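Local atomic coordinates of putative S41 protease (Bacteroides fragilis NCTC 9343, PDB entry 3K50), a protein that is probably a serine peptidase of the S41 family, although its substrate and biological role remain unknown. Residues A106-G111 / G161-P166; M115-D120 / R136-G141; L259-Y264 / N272-F277; E328-K333 / V348-N353. One frame throughout, in Å; residues are numbered along the deposited sequence.

Interaction 1 (A106-G111 / G161-P166); sequences AGLQRG and GETTMP
Ala106 meets Thr163 through its carbonyl oxygen and Met165 through its methyl group. The hydroxyl OG1 of Thr163 donates to Ala106 O over a short 2.5 Å. It arrives at 131° to the C=O bond and tilted 18° from the carbonyl plane. The threonine can reach this oxygen because its OG1 lies opposite the backbone N (chi1 -174°), on the side of its carbonyl carbon, while its methyl CG2 stays 3.4 Å from Ala106 O. Ala106 CB points at the strand backbone, 3.7 Å from Thr164 O, and comes within 4.0 Å of CB of Met165, a selenomethionine here. Gly107 follows with a positive phi and closes the preceding helix with a Schellman motif; it makes no contact with the strand itself. Leu108 then sends its two methyls to different residues of the strand. CD1 lies 4.2 Å from Met165 SE, the two side chains crossing at about a right angle, and CD2 lies 4.4 Å from Thr163 CG2. The contact thus sets the end of helix 102-105 and the start of the following loop against edge strand 154-165 of the PDZ-like domain. Leu108 also packs on Ile140 of the adjacent strand 136-146, and Met165 on Pro102 at the start of the helix.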
loop_
_atom_site.group_PDB
_atom_site.type_symbol
_atom_site.label_atom_id
_atom_site.label_comp_id
_atom_site.label_asym_id
_atom_site.label_seq_id
_atom_site.Cartn_x
_atom_site.Cartn_y
_atom_site.Cartn_z
ATOM N N ALA A 106 16.289 -2.594 17.484
ATOM C CA ALA A 106 15.793 -2.678 18.855
ATOM C C ALA A 106 15.210 -4.051 19.212
ATOM O O ALA A 106 14.867 -4.282 20.384
ATOM C CB ALA A 106 14.740 -1.629 19.076
ATOM N N GLY A 107 15.047 -4.919 18.207
ATOM C CA GLY A 107 14.474 -6.267 18.364
ATOM C C GLY A 107 12.954 -6.258 18.250
ATOM O O GLY A 107 12.278 -7.180 18.710
ATOM N N LEU A 108 12.397 -5.221 17.632
ATOM C CA LEU A 108 10.948 -5.084 17.574
ATOM C C LEU A 108 10.372 -5.812 16.369
ATOM O O LEU A 108 11.014 -5.945 15.319
ATOM C CB LEU A 108 10.536 -3.616 17.586
ATOM C CG LEU A 108 10.826 -2.714 18.795
ATOM C CD1 LEU A 108 10.462 -1.294 18.437
ATOM C CD2 LEU A 108 10.057 -3.178 20.014
ATOM N N GLN A 109 9.142 -6.275 16.538
ATOM C CA GLN A 109 8.443 -7.022 15.524
ATOM C C GLN A 109 6.983 -6.666 15.542
ATOM O O GLN A 109 6.455 -6.258 16.570
ATOM C CB GLN A 109 8.490 -8.529 15.845
ATOM C CG GLN A 109 9.831 -9.164 15.864
ATOM C CD GLN A 109 9.722 -10.651 15.964
ATOM O OE1 GLN A 109 9.220 -11.316 15.049
ATOM N NE2 GLN A 109 10.162 -11.182 17.074
ATOM N N ARG A 110 6.322 -6.875 14.432
ATOM C CA ARG A 110 4.865 -6.782 14.388
ATOM C C ARG A 110 4.244 -7.691 15.455
ATOM O O ARG A 110 4.617 -8.877 15.560
ATOM C CB ARG A 110 4.406 -7.180 12.980
ATOM C CG ARG A 110 2.912 -7.293 12.853
ATOM C CD ARG A 110 2.528 -7.679 11.485
ATOM N NE ARG A 110 1.080 -8.078 11.421
ATOM C CZ ARG A 110 0.105 -7.265 11.063
ATOM N NH1 ARG A 110 0.372 -6.024 10.735
ATOM N NH2 ARG A 110 -1.134 -7.674 11.020
ATOM N N GLY A 111 3.316 -7.149 16.256
ATOM C CA GLY A 111 2.694 -7.867 17.367
ATOM C C GLY A 111 3.267 -7.433 18.713
ATOM O O GLY A 111 2.694 -7.693 19.753
ATOM N N GLY A 161 9.430 -7.318 28.617
ATOM C CA GLY A 161 10.813 -6.871 28.673
ATOM C C GLY A 161 11.060 -5.428 28.294
ATOM O O GLY A 161 10.156 -4.590 28.296
ATOM N N GLU A 162 12.330 -5.135 28.019
ATOM C CA GLU A 162 12.781 -3.799 27.627
ATOM C C GLU A 162 13.839 -3.828 26.514
ATOM O O GLU A 162 14.536 -4.811 26.307
ATOM C CB GLU A 162 13.373 -3.092 28.830
ATOM C CG GLU A 162 12.366 -2.852 29.968
ATOM C CD GLU A 162 13.015 -2.411 31.287
ATOM O OE1 GLU A 162 14.190 -2.758 31.563
ATOM O OE2 GLU A 162 12.314 -1.724 32.062
ATOM N N THR A 163 13.936 -2.746 25.770
ATOM C CA THR A 163 14.967 -2.640 24.783
ATOM C C THR A 163 15.319 -1.184 24.582
ATOM O O THR A 163 14.558 -0.262 24.990
ATOM C CB THR A 163 14.517 -3.246 23.444
ATOM O OG1 THR A 163 15.622 -3.241 22.544
ATOM C CG2 THR A 163 13.374 -2.432 22.848
ATOM N N THR A 164 16.489 -0.987 23.972
ATOM C CA THR A 164 16.991 0.341 23.618
ATOM C C THR A 164 16.834 0.539 22.131
ATOM O O THR A 164 17.344 -0.279 21.351
ATOM C CB THR A 164 18.474 0.460 23.967
ATOM O OG1 THR A 164 18.602 0.213 25.364
ATOM C CG2 THR A 164 19.019 1.851 23.614
HETATM N N MSE A 165 16.125 1.603 21.734
HETATM C CA MSE A 165 15.897 1.899 20.331
HETATM C C MSE A 165 16.797 3.047 19.913
HETATM O O MSE A 165 16.740 4.123 20.501
HETATM C CB MSE A 165 14.440 2.276 20.043
HETATM C CG MSE A 165 14.193 2.370 18.577
HETATM SE SE MSE A 165 12.349 2.432 18.135
HETATM C CE MSE A 165 11.841 4.011 19.143
ATOM N N PRO A 166 17.605 2.846 18.861
ATOM C CA PRO A 166 18.491 3.945 18.457
ATOM C C PRO A 166 17.730 5.137 17.891
ATOM O O PRO A 166 16.515 5.031 17.615
ATOM C CB PRO A 166 19.404 3.314 17.382
ATOM C CG PRO A 166 19.089 1.867 17.343
ATOM C CD PRO A 166 17.759 1.651 18.020
#

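Interaction 2 (M115-D120 / R136-G141); sequences MMMNGD and RQLQIG
Asn118 and Arg136 meet at the end of the paired stretch, where the first strand enters a turn, and the asparagine side chain can be followed outward. Its CB lies 3.8 Å from Arg136 NH2. CG, turned to the side of its own backbone N (chi1 -75°), brings the amide close to the backbone of Gln137. There OD1 accepts from two groups on opposite faces of the amide plane: Arg136 NE at 3.0 Å, and Gln137 N at 3.1 Å, well above that plane. Arg136 NH2 adds a weak third bond to OD1. Amide and guanidinium planes are 3° apart, and OD1 lies at the guanidinium edge, somewhat out of plane. ND2, the other tip, rests 3.6 Å from Gln137 CB. This asparagine opens the bend of a type I' turn from Met117 to Asp120, which takes the chain out of strand 113-117 in the five-stranded antiparallel sheet of the PDZ-like domain. Earlier, Met115 and Met116 both face Gln139 in a classic beta bulge; Gln139 O takes a bond from Met115 N and a weak one from Met116 N. Beside the bulge the side chains of Met116 and Gln139 run together, and Met116 CG comes 3.1 Å from Gln139 OE1. On the opposite sheet face, Met117 CG packs 3.6 Å from Leu138 CD2. Met117 CB lies over one face of the Arg136 guanidinium, whose NH1 forms a salt bridge with Glu129. The Gln137 amide instead bonds to Thr164 OG1.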
loop_
_atom_site.group_PDB
_atom_site.type_symbol
_atom_site.label_atom_id
_atom_site.label_comp_id
_atom_site.label_asym_id
_atom_site.label_seq_id
_atom_site.Cartn_x
_atom_site.Cartn_y
_atom_site.Cartn_z
HETATM N N MSE A 115 4.876 -0.060 25.519
HETATM C CA MSE A 115 4.095 0.297 26.725
HETATM C C MSE A 115 4.609 1.516 27.502
HETATM O O MSE A 115 3.818 2.191 28.178
HETATM C CB MSE A 115 4.036 -0.885 27.684
HETATM C CG MSE A 115 3.453 -2.127 27.076
HETATM SE SE MSE A 115 3.443 -3.594 28.294
HETATM C CE MSE A 115 1.796 -3.193 29.356
HETATM N N MSE A 116 5.928 1.753 27.454
HETATM C CA MSE A 116 6.566 2.917 28.099
HETATM C C MSE A 116 7.754 3.371 27.295
HETATM O O MSE A 116 8.379 2.557 26.596
HETATM C CB MSE A 116 7.098 2.543 29.463
HETATM C CG MSE A 116 6.092 1.840 30.312
HETATM SE SE MSE A 116 4.848 2.984 31.171
HETATM C CE MSE A 116 5.929 2.862 32.797
HETATM N N MSE A 117 8.048 4.674 27.369
HETATM C CA MSE A 117 9.240 5.261 26.760
HETATM C C MSE A 117 9.991 5.998 27.839
HETATM O O MSE A 117 9.487 6.959 28.416
HETATM C CB MSE A 117 8.899 6.227 25.643
HETATM C CG MSE A 117 8.364 5.570 24.454
HETATM SE SE MSE A 117 8.306 6.754 22.915
HETATM C CE MSE A 117 6.919 8.065 23.531
ATOM N N ASN A 118 11.212 5.561 28.103
ATOM C CA ASN A 118 12.031 6.170 29.170
ATOM C C ASN A 118 11.259 6.382 30.468
ATOM O O ASN A 118 11.254 7.481 31.039
ATOM C CB ASN A 118 12.671 7.471 28.681
ATOM C CG ASN A 118 13.830 7.208 27.743
ATOM O OD1 ASN A 118 13.643 7.189 26.537
ATOM N ND2 ASN A 118 15.024 6.895 28.305
ATOM N N GLY A 119 10.589 5.317 30.912
ATOM C CA GLY A 119 9.821 5.335 32.154
ATOM C C GLY A 119 8.517 6.115 32.149
ATOM O O GLY A 119 7.843 6.141 33.151
ATOM N N ASP A 120 8.131 6.735 31.038
ATOM C CA ASP A 120 6.895 7.495 31.003
ATOM C C ASP A 120 5.864 6.867 30.058
ATOM O O ASP A 120 6.213 6.270 29.032
ATOM C CB ASP A 120 7.179 8.925 30.534
ATOM C CG ASP A 120 8.063 9.717 31.491
ATOM O OD1 ASP A 120 8.500 9.193 32.545
ATOM O OD2 ASP A 120 8.313 10.894 31.166
ATOM N N ARG A 136 15.897 5.874 22.706
ATOM C CA ARG A 136 14.863 5.753 23.735
ATOM C C ARG A 136 14.967 4.420 24.418
ATOM O O ARG A 136 15.474 3.451 23.853
ATOM C CB ARG A 136 13.434 5.823 23.140
ATOM C CG ARG A 136 13.127 6.906 22.114
ATOM C CD ARG A 136 13.351 8.296 22.649
ATOM N NE ARG A 136 12.806 8.476 24.001
ATOM C CZ ARG A 136 11.550 8.840 24.284
ATOM N NH1 ARG A 136 10.659 9.093 23.315
ATOM N NH2 ARG A 136 11.184 8.973 25.561
ATOM N N GLN A 137 14.447 4.363 25.630
ATOM C CA GLN A 137 14.356 3.124 26.385
ATOM C C GLN A 137 12.889 2.746 26.334
ATOM O O GLN A 137 12.041 3.557 26.708
ATOM C CB GLN A 137 14.806 3.290 27.831
ATOM C CG GLN A 137 16.305 3.415 27.979
ATOM C CD GLN A 137 17.036 2.200 27.414
ATOM O OE1 GLN A 137 18.000 2.346 26.658
ATOM N NE2 GLN A 137 16.541 0.995 27.734
ATOM N N LEU A 138 12.598 1.518 25.906
ATOM C CA LEU A 138 11.216 1.091 25.776
ATOM C C LEU A 138 10.852 -0.095 26.652
ATOM O O LEU A 138 11.657 -1.018 26.802
ATOM C CB LEU A 138 10.960 0.688 24.312
ATOM C CG LEU A 138 11.315 1.674 23.186
ATOM C CD1 LEU A 138 10.942 1.118 21.785
ATOM C CD2 LEU A 138 10.689 3.082 23.386
ATOM N N GLN A 139 9.670 -0.059 27.264
ATOM C CA GLN A 139 9.091 -1.253 27.887
ATOM C C GLN A 139 8.189 -1.832 26.784
ATOM O O GLN A 139 7.413 -1.110 26.201
ATOM C CB GLN A 139 8.277 -0.950 29.140
ATOM C CG GLN A 139 7.704 -2.202 29.808
ATOM C CD GLN A 139 6.985 -1.912 31.120
ATOM O OE1 GLN A 139 6.014 -1.161 31.157
ATOM N NE2 GLN A 139 7.460 -2.532 32.208
ATOM N N ILE A 140 8.318 -3.123 26.517
ATOM C CA ILE A 140 7.626 -3.807 25.448
ATOM C C ILE A 140 6.721 -4.879 26.034
ATOM O O ILE A 140 7.086 -5.504 27.052
ATOM C CB ILE A 140 8.671 -4.518 24.495
ATOM C CG1 ILE A 140 9.577 -3.490 23.791
ATOM C CG2 ILE A 140 8.017 -5.427 23.414
ATOM C CD1 ILE A 140 8.867 -2.472 23.029
ATOM N N GLY A 141 5.560 -5.103 25.406
ATOM C CA GLY A 141 4.629 -6.148 25.854
ATOM C C GLY A 141 4.105 -6.993 24.707
ATOM O O GLY A 141 4.481 -6.767 23.566
HETATM O O HOH W 1 10.892 2.817 29.423
#

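Interaction 3 (L259-Y264 / N272-F277); sequences LALLRY and NQDLTF
Leu259 and Phe277 form the tight end of this contact, where Leu259 CD1 sits over the phenyl face. The methyl is 3.8 Å from the ring centroid and 29° off the ring normal, a CH-pi contact. CG of Leu259 lies opposite its backbone N (chi1 176°), which carries the branch to the ring. Leu262 CD1 meets Leu275 CD1 at 3.8 Å on the sheet face shared with Ala260. Helices 239-249 and 304-312 pack against this end, through Gln243 and Met307 among others.

The other sheet face, with Leu261 and Asp274, and the Tyr264 end are more polar. Arg263 forms a salt bridge with Asp274 end-on, NH1 and NH2 both reaching OD1, with NH2 at 3.0 Å on its syn lone pair. Both bonds lie near the guanidinium plane, and NH1 also donates to Leu262 O, which limits rotation of the group. Asn272 OD1 receives Tyr264 N at 2.9 Å, almost straight at 173°. One water links Tyr264 OH to Gln273 OE1, and another joins Tyr264 O to Asn272 ND2.

The frame is an antiparallel beta hairpin with a classic bulge, Leu259 N and Ala260 N both donating to Leu275 O.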
loop_
_atom_site.group_PDB
_atom_site.type_symbol
_atom_site.label_atom_id
_atom_site.label_comp_id
_atom_site.label_asym_id
_atom_site.label_seq_id
_atom_site.Cartn_x
_atom_site.Cartn_y
_atom_site.Cartn_z
ATOM N N LEU A 259 -4.428 -6.832 -20.638
ATOM C CA LEU A 259 -4.485 -6.762 -19.205
ATOM C C LEU A 259 -5.164 -5.473 -18.741
ATOM O O LEU A 259 -5.973 -5.477 -17.837
ATOM C CB LEU A 259 -3.084 -6.817 -18.609
ATOM C CG LEU A 259 -3.045 -6.659 -17.079
ATOM C CD1 LEU A 259 -3.606 -7.893 -16.397
ATOM C CD2 LEU A 259 -1.602 -6.312 -16.652
ATOM N N ALA A 260 -4.732 -4.352 -19.293
ATOM C CA ALA A 260 -5.255 -3.037 -18.915
ATOM C C ALA A 260 -5.267 -2.070 -20.069
ATOM O O ALA A 260 -4.372 -2.093 -20.948
ATOM C CB ALA A 260 -4.474 -2.443 -17.734
ATOM N N LEU A 261 -6.285 -1.208 -20.052
ATOM C CA LEU A 261 -6.536 -0.235 -21.107
ATOM C C LEU A 261 -6.473 1.099 -20.424
ATOM O O LEU A 261 -7.374 1.456 -19.684
ATOM C CB LEU A 261 -7.903 -0.482 -21.744
ATOM C CG LEU A 261 -8.296 -1.858 -22.328
ATOM C CD1 LEU A 261 -9.680 -1.739 -22.902
ATOM C CD2 LEU A 261 -7.291 -2.369 -23.388
ATOM N N LEU A 262 -5.365 1.811 -20.626
ATOM C CA LEU A 262 -5.184 3.149 -20.087
ATOM C C LEU A 262 -5.783 4.153 -21.071
ATOM O O LEU A 262 -5.291 4.277 -22.199
ATOM C CB LEU A 262 -3.699 3.460 -19.865
ATOM C CG LEU A 262 -2.980 2.767 -18.653
ATOM C CD1 LEU A 262 -3.152 1.307 -18.584
ATOM C CD2 LEU A 262 -1.521 3.074 -18.641
ATOM N N ARG A 263 -6.823 4.858 -20.629
ATOM C CA ARG A 263 -7.519 5.851 -21.424
ATOM C C ARG A 263 -7.535 7.250 -20.772
ATOM O O ARG A 263 -8.115 7.471 -19.698
ATOM C CB ARG A 263 -8.899 5.322 -21.719
ATOM C CG ARG A 263 -8.885 3.982 -22.458
ATOM C CD ARG A 263 -8.303 4.162 -23.833
ATOM N NE ARG A 263 -8.391 2.983 -24.709
ATOM C CZ ARG A 263 -7.425 2.084 -24.875
ATOM N NH1 ARG A 263 -6.276 2.180 -24.221
ATOM N NH2 ARG A 263 -7.624 1.104 -25.713
ATOM N N TYR A 264 -6.831 8.161 -21.435
ATOM C CA TYR A 264 -6.662 9.551 -21.014
ATOM C C TYR A 264 -7.821 10.424 -21.540
ATOM O O TYR A 264 -8.743 9.909 -22.170
ATOM C CB TYR A 264 -5.305 10.047 -21.514
ATOM C CG TYR A 264 -4.142 9.392 -20.792
ATOM C CD1 TYR A 264 -3.754 8.091 -21.088
ATOM C CD2 TYR A 264 -3.394 10.094 -19.872
ATOM C CE1 TYR A 264 -2.689 7.477 -20.452
ATOM C CE2 TYR A 264 -2.309 9.467 -19.214
ATOM C CZ TYR A 264 -1.980 8.165 -19.516
ATOM O OH TYR A 264 -0.922 7.551 -18.879
ATOM N N ASN A 272 -2.619 7.121 -24.528
ATOM C CA ASN A 272 -3.376 5.893 -24.322
ATOM C C ASN A 272 -2.450 4.714 -24.517
ATOM O O ASN A 272 -1.555 4.758 -25.390
ATOM C CB ASN A 272 -4.579 5.798 -25.293
ATOM C CG ASN A 272 -5.700 6.741 -24.967
ATOM O OD1 ASN A 272 -5.624 7.508 -24.014
ATOM N ND2 ASN A 272 -6.753 6.724 -25.793
ATOM N N GLN A 273 -2.667 3.660 -23.728
ATOM C CA GLN A 273 -1.838 2.469 -23.764
ATOM C C GLN A 273 -2.620 1.229 -23.483
ATOM O O GLN A 273 -3.466 1.250 -22.581
ATOM C CB GLN A 273 -0.791 2.465 -22.652
ATOM C CG GLN A 273 0.463 3.048 -22.888
ATOM C CD GLN A 273 1.459 2.716 -21.770
ATOM O OE1 GLN A 273 1.400 3.296 -20.691
ATOM N NE2 GLN A 273 2.400 1.812 -22.054
ATOM N N ASP A 274 -2.258 0.138 -24.181
ATOM C CA ASP A 274 -2.854 -1.197 -24.007
ATOM C C ASP A 274 -1.765 -2.059 -23.386
ATOM O O ASP A 274 -0.791 -2.441 -24.064
ATOM C CB ASP A 274 -3.284 -1.837 -25.363
ATOM C CG ASP A 274 -4.513 -1.179 -25.968
ATOM O OD1 ASP A 274 -5.157 -0.521 -25.193
ATOM O OD2 ASP A 274 -4.916 -1.359 -27.152
ATOM N N LEU A 275 -1.892 -2.347 -22.112
ATOM C CA LEU A 275 -0.937 -3.241 -21.432
ATOM C C LEU A 275 -1.430 -4.673 -21.573
ATOM O O LEU A 275 -2.621 -4.982 -21.393
ATOM C CB LEU A 275 -0.799 -2.863 -19.971
ATOM C CG LEU A 275 -0.384 -1.396 -19.671
ATOM C CD1 LEU A 275 -0.268 -1.168 -18.236
ATOM C CD2 LEU A 275 0.948 -0.985 -20.416
ATOM N N THR A 276 -0.501 -5.558 -21.889
ATOM C CA THR A 276 -0.775 -6.969 -21.942
ATOM C C THR A 276 -0.063 -7.766 -20.847
ATOM O O THR A 276 0.810 -7.247 -20.131
ATOM C CB THR A 276 -0.275 -7.561 -23.279
ATOM O OG1 THR A 276 1.183 -7.524 -23.315
ATOM C CG2 THR A 276 -0.887 -6.817 -24.445
ATOM N N PHE A 277 -0.450 -9.039 -20.725
ATOM C CA PHE A 277 0.316 -9.981 -19.961
ATOM C C PHE A 277 1.539 -10.153 -20.876
ATOM O O PHE A 277 1.452 -10.785 -21.920
ATOM C CB PHE A 277 -0.419 -11.298 -19.743
ATOM C CG PHE A 277 -1.617 -11.226 -18.806
ATOM C CD1 PHE A 277 -1.460 -11.244 -17.445
ATOM C CD2 PHE A 277 -2.892 -11.264 -19.308
ATOM C CE1 PHE A 277 -2.559 -11.218 -16.593
ATOM C CE2 PHE A 277 -3.962 -11.257 -18.486
ATOM C CZ PHE A 277 -3.819 -11.224 -17.131
HETATM O O HOH W 2 0.320 6.123 -20.768
HETATM O O HOH W 3 -9.385 7.999 -24.297
#

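Interaction 4 (E328-K333 / V348-N353); sequences EYVATK and VCNVYN
Ala331 faces both Val348 and Cys349, and its backbone is the centre of the first shell. Ala331 N donates to Cys349 O at 2.9 Å in an almost straight bond of 177°. Ala331 O takes Val348 N at 2.9 Å and, weakly, Cys349 N at 3.5 Å. Two successive residues opposite one make a classic beta bulge. It lies in the hairpin of strands 330-336 and 342-352, within the peptidase S41 region, and the short strand axes run at 143° to each other, well short of straight antiparallel. Ala331 CB touches two side chains, Val351 CG2 at 3.7 Å and Cys349 SG at 4.0 Å. Beyond the bulge, Val348 CG2 reaches back to Lys333 CB, 3.9 Å away, the two side chains crossing at about a right angle. In the other direction Val330 and Asn350 point the same way, with Val330 CG1 3.6 Å from Asn350 OD1. Where the strands splay apart, a water takes over the pairing: it donates to Tyr329 O and Asn350 OD1 and accepts from Val351 N, so three polar groups are bridged without direct bonds between them. Further out, neighbouring elements pack on these residues. Met307 of helix 304-312 and Ala260 of strand 258-263 touch Val351, while Leu262 packs on Cys349.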
loop_
_atom_site.group_PDB
_atom_site.type_symbol
_atom_site.label_atom_id
_atom_site.label_comp_id
_atom_site.label_asym_id
_atom_site.label_seq_id
_atom_site.Cartn_x
_atom_site.Cartn_y
_atom_site.Cartn_z
ATOM N N GLU A 328 -9.896 3.768 -5.312
ATOM C CA GLU A 328 -9.201 4.647 -6.277
ATOM C C GLU A 328 -9.170 3.971 -7.684
ATOM O O GLU A 328 -8.266 3.276 -8.000
ATOM C CB GLU A 328 -7.803 5.040 -5.750
ATOM C CG GLU A 328 -7.135 6.124 -6.546
ATOM C CD GLU A 328 -5.884 6.565 -5.856
ATOM O OE1 GLU A 328 -6.019 7.278 -4.846
ATOM O OE2 GLU A 328 -4.783 6.160 -6.300
ATOM N N TYR A 329 -10.193 4.202 -8.519
ATOM C CA TYR A 329 -10.356 3.443 -9.763
ATOM C C TYR A 329 -9.732 4.097 -11.004
ATOM O O TYR A 329 -10.003 3.645 -12.117
ATOM C CB TYR A 329 -11.874 3.161 -10.009
ATOM C CG TYR A 329 -12.714 4.387 -10.089
ATOM C CD1 TYR A 329 -13.283 4.947 -8.945
ATOM C CD2 TYR A 329 -12.962 5.017 -11.302
ATOM C CE1 TYR A 329 -14.057 6.067 -9.018
ATOM C CE2 TYR A 329 -13.710 6.212 -11.373
ATOM C CZ TYR A 329 -14.269 6.722 -10.248
ATOM O OH TYR A 329 -15.035 7.877 -10.337
ATOM N N VAL A 330 -8.984 5.192 -10.798
ATOM C CA VAL A 330 -8.301 5.953 -11.852
ATOM C C VAL A 330 -6.836 6.063 -11.436
ATOM O O VAL A 330 -6.510 5.777 -10.265
ATOM C CB VAL A 330 -8.937 7.331 -12.075
ATOM C CG1 VAL A 330 -10.279 7.211 -12.844
ATOM C CG2 VAL A 330 -9.116 8.050 -10.744
ATOM N N ALA A 331 -5.943 6.367 -12.386
ATOM C CA ALA A 331 -4.527 6.431 -12.076
ATOM C C ALA A 331 -4.051 7.859 -12.037
ATOM O O ALA A 331 -4.511 8.696 -12.840
ATOM C CB ALA A 331 -3.720 5.638 -13.134
ATOM N N THR A 332 -3.093 8.115 -11.147
ATOM C CA THR A 332 -2.436 9.393 -11.060
ATOM C C THR A 332 -1.024 9.325 -11.654
ATOM O O THR A 332 -0.437 8.226 -11.789
ATOM C CB THR A 332 -2.305 9.852 -9.607
ATOM O OG1 THR A 332 -1.499 8.915 -8.881
ATOM C CG2 THR A 332 -3.751 10.013 -8.913
ATOM N N LYS A 333 -0.515 10.475 -12.069
ATOM C CA LYS A 333 0.894 10.600 -12.462
ATOM C C LYS A 333 1.442 11.835 -11.722
ATOM O O LYS A 333 0.698 12.761 -11.419
ATOM C CB LYS A 333 1.054 10.715 -13.977
ATOM C CG LYS A 333 2.061 9.724 -14.561
ATOM C CD LYS A 333 1.397 8.890 -15.685
ATOM C CE LYS A 333 2.143 7.594 -16.025
ATOM N NZ LYS A 333 1.202 6.585 -16.634
ATOM N N VAL A 348 -4.805 11.245 -14.287
ATOM C CA VAL A 348 -4.550 11.402 -15.722
ATOM C C VAL A 348 -5.329 10.396 -16.614
ATOM O O VAL A 348 -5.749 10.748 -17.736
ATOM C CB VAL A 348 -3.015 11.325 -16.037
ATOM C CG1 VAL A 348 -2.314 12.550 -15.420
ATOM C CG2 VAL A 348 -2.418 9.973 -15.604
ATOM N N CYS A 349 -5.589 9.190 -16.128
ATOM C CA CYS A 349 -6.315 8.212 -16.948
ATOM C C CYS A 349 -7.159 7.218 -16.221
ATOM O O CYS A 349 -6.959 6.922 -15.062
ATOM C CB CYS A 349 -5.366 7.398 -17.826
ATOM S SG CYS A 349 -4.123 6.350 -17.009
ATOM N N ASN A 350 -8.160 6.742 -16.958
ATOM C CA ASN A 350 -8.931 5.565 -16.604
ATOM C C ASN A 350 -8.059 4.337 -16.832
ATOM O O ASN A 350 -7.110 4.356 -17.672
ATOM C CB ASN A 350 -10.184 5.458 -17.476
ATOM C CG ASN A 350 -11.253 6.362 -17.035
ATOM O OD1 ASN A 350 -11.821 6.187 -15.957
ATOM N ND2 ASN A 350 -11.551 7.313 -17.825
ATOM N N VAL A 351 -8.287 3.300 -16.039
ATOM C CA VAL A 351 -7.544 2.037 -16.160
ATOM C C VAL A 351 -8.559 0.866 -16.221
ATOM O O VAL A 351 -8.985 0.332 -15.197
ATOM C CB VAL A 351 -6.561 1.840 -14.993
ATOM C CG1 VAL A 351 -5.706 0.578 -15.229
ATOM C CG2 VAL A 351 -5.718 3.029 -14.849
ATOM N N TYR A 352 -9.038 0.542 -17.426
ATOM C CA TYR A 352 -10.023 -0.528 -17.577
ATOM C C TYR A 352 -9.351 -1.870 -17.668
ATOM O O TYR A 352 -8.249 -1.966 -18.184
ATOM C CB TYR A 352 -10.847 -0.334 -18.826
ATOM C CG TYR A 352 -11.518 1.091 -18.905
ATOM C CD1 TYR A 352 -12.414 1.525 -17.925
ATOM C CD2 TYR A 352 -11.254 1.933 -19.933
ATOM C CE1 TYR A 352 -13.028 2.772 -17.969
ATOM C CE2 TYR A 352 -11.903 3.217 -20.007
ATOM C CZ TYR A 352 -12.788 3.596 -19.029
ATOM O OH TYR A 352 -13.405 4.828 -19.036
ATOM N N ASN A 353 -10.060 -2.904 -17.236
ATOM C CA ASN A 353 -9.606 -4.263 -17.427
ATOM C C ASN A 353 -9.957 -4.671 -18.882
ATOM O O ASN A 353 -10.496 -3.876 -19.654
ATOM C CB ASN A 353 -10.200 -5.239 -16.380
ATOM C CG ASN A 353 -11.702 -5.343 -16.393
ATOM O OD1 ASN A 353 -12.406 -5.039 -17.378
ATOM N ND2 ASN A 353 -12.220 -5.849 -15.266
HETATM O O HOH W 4 -10.711 3.806 -14.652
#

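After an N-terminal helical region, the chain enters the PDZ-like domain, where interaction 1 closes a long loop from the end of helix 102-105 to edge strand 154-165. Interaction 2 closes a shorter loop within that span, pairing strand 113-117 with 136-146. They meet through adjacent strands of one sheet, Thr163 O lying 2.8 Å from Leu138 N. Interactions 3 and 4 follow in series, each closing a hairpin in the peptidase region; none of the four cross. Strands 258-263 and 342-352 join the two hairpins side by side, Leu261 N standing 2.8 Å from Tyr352 O. The centres of interactions 1 and 3 are about 45 Å apart.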